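Local coordinates for hypothetical protein PA2218 (Pseudomonas aeruginosa, PDB 2HDW) that is uncharacterized but adopts an alpha/beta hydrolase fold and is probably a hydrolase, at residues I150-F155 / L186-V191. Residues are numbered along the deposited sequence; the frame is centred on the assembly and turned at random.
Sequences INTEDF and LNAVAV
Thr152 and Phe155 of one helix meet Ala188 of another mainly through carbon, a compact example of a small residue at the meeting point of two helices on the same face of a sheet. The apolar part has two touches. The methyl CG2 of Thr152 reaches the backbone of the partner helix, 3.7 Å from Ala188 CA, and lies 4.0 Å from Ala188 CB. One turn further along, Phe155 offers its CB rather than its ring, 3.9 Å from Ala188 CB. The ring itself turns toward the interior, packing edge-to-face on Phe130 and against Trp181, Ala185 and Val175. The axes of the short segments approach to 8.7 Å and cross at -66°, and Thr152 CA comes within 5.4 Å of Ala188 CA, which is consistent with Ala188 having nothing beyond CB.

Thr152 and Asn187 form the polar edge. Thr152 points its methyl across the gap because CG2 stands anti to the backbone N, while OG1, beside that N, hydrogen-bonds the carbonyl oxygen of Pro148 in its own helix and remains next to the Asn187 side chain, 2.9 Å from Asn187 OD1. Asn187 crosses the threonine side chain at about a right angle, at the more open margin of the contact.

Helices 148-164 and 180-191 pack on the same face of the sheet in the alpha/beta hydrolase fold; strand 173-178 lies between them in sequence and leads into helix 180-191, and its residue Val175 touches both Phe155 and Val189. The chemistry implies a small, mixed contact: the threonine methyl and the phenylalanine CB pack on Ala188, while the hydroxyl is satisfied by Pro148 O at the partly exposed Asn187 edge.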
# COMPACT_ATOMS: atom_id res chain seq x y z
N ILE A 150 -10.82 -6.60 -3.29
CA ILE A 150 -10.07 -7.50 -2.43
C ILE A 150 -8.96 -6.78 -1.67
O ILE A 150 -8.73 -7.03 -0.49
CB ILE A 150 -9.45 -8.67 -3.23
CG1 ILE A 150 -10.57 -9.51 -3.86
CG2 ILE A 150 -8.59 -9.54 -2.32
CD1 ILE A 150 -10.07 -10.69 -4.71
N ASN A 151 -8.27 -5.86 -2.35
CA ASN A 151 -7.18 -5.14 -1.70
C ASN A 151 -7.72 -4.18 -0.64
O ASN A 151 -7.10 -4.00 0.41
CB ASN A 151 -6.33 -4.41 -2.74
CG ASN A 151 -5.46 -5.37 -3.54
OD1 ASN A 151 -5.13 -6.47 -3.07
ND2 ASN A 151 -5.06 -4.97 -4.74
N THR A 152 -8.87 -3.58 -0.89
CA THR A 152 -9.45 -2.70 0.11
C THR A 152 -9.76 -3.58 1.33
O THR A 152 -9.51 -3.19 2.47
CB THR A 152 -10.74 -2.02 -0.42
OG1 THR A 152 -10.38 -1.08 -1.44
CG2 THR A 152 -11.47 -1.31 0.70
N GLU A 153 -10.28 -4.78 1.08
CA GLU A 153 -10.59 -5.72 2.15
C GLU A 153 -9.33 -6.11 2.94
O GLU A 153 -9.37 -6.25 4.17
CB GLU A 153 -11.26 -6.97 1.56
CG GLU A 153 -11.28 -8.21 2.46
CD GLU A 153 -11.91 -7.95 3.83
OE1 GLU A 153 -12.84 -7.12 3.92
OE2 GLU A 153 -11.49 -8.60 4.81
N ASP A 154 -8.20 -6.28 2.25
CA ASP A 154 -6.95 -6.65 2.92
C ASP A 154 -6.62 -5.69 4.07
O ASP A 154 -6.16 -6.11 5.13
CB ASP A 154 -5.77 -6.63 1.94
CG ASP A 154 -5.80 -7.79 0.95
OD1 ASP A 154 -6.35 -8.86 1.28
OD2 ASP A 154 -5.23 -7.63 -0.15
N PHE A 155 -6.85 -4.41 3.84
CA PHE A 155 -6.57 -3.41 4.87
C PHE A 155 -7.41 -3.64 6.12
O PHE A 155 -6.91 -3.56 7.23
CB PHE A 155 -6.83 -2.01 4.31
CG PHE A 155 -5.61 -1.13 4.29
CD1 PHE A 155 -5.32 -0.37 3.16
CD2 PHE A 155 -4.78 -1.04 5.40
CE1 PHE A 155 -4.20 0.47 3.14
CE2 PHE A 155 -3.66 -0.20 5.40
CZ PHE A 155 -3.37 0.56 4.26
N LEU A 186 -7.75 5.11 1.90
CA LEU A 186 -8.89 6.03 1.97
C LEU A 186 -10.18 5.28 1.68
O LEU A 186 -11.21 5.53 2.30
CB LEU A 186 -8.71 7.17 0.96
CG LEU A 186 -7.53 8.10 1.23
CD1 LEU A 186 -7.30 9.02 0.03
CD2 LEU A 186 -7.81 8.91 2.49
N ASN A 187 -10.11 4.33 0.74
CA ASN A 187 -11.27 3.54 0.36
C ASN A 187 -11.74 2.69 1.54
O ASN A 187 -12.94 2.59 1.80
CB ASN A 187 -10.92 2.61 -0.81
CG ASN A 187 -12.15 2.16 -1.59
OD1 ASN A 187 -12.32 0.97 -1.87
ND2 ASN A 187 -13.00 3.11 -1.95
N ALA A 188 -10.79 2.08 2.25
CA ALA A 188 -11.10 1.24 3.40
C ALA A 188 -11.69 2.02 4.57
O ALA A 188 -12.68 1.60 5.17
CB ALA A 188 -9.84 0.50 3.86
N VAL A 189 -11.08 3.16 4.89
CA VAL A 189 -11.53 3.98 6.01
C VAL A 189 -12.95 4.52 5.85
O VAL A 189 -13.68 4.70 6.83
CB VAL A 189 -10.56 5.16 6.25
CG1 VAL A 189 -11.05 6.01 7.42
CG2 VAL A 189 -9.15 4.63 6.54
N ALA A 190 -13.35 4.80 4.61
CA ALA A 190 -14.69 5.32 4.35
C ALA A 190 -15.78 4.41 4.92
O ALA A 190 -16.76 4.90 5.49
CB ALA A 190 -14.89 5.50 2.85
N VAL A 191 -15.62 3.10 4.77
CA VAL A 191 -16.64 2.18 5.28
C VAL A 191 -16.28 1.44 6.57
O VAL A 191 -17.18 0.97 7.25
CB VAL A 191 -17.05 1.12 4.23
CG1 VAL A 191 -17.83 1.78 3.10
CG2 VAL A 191 -15.82 0.39 3.70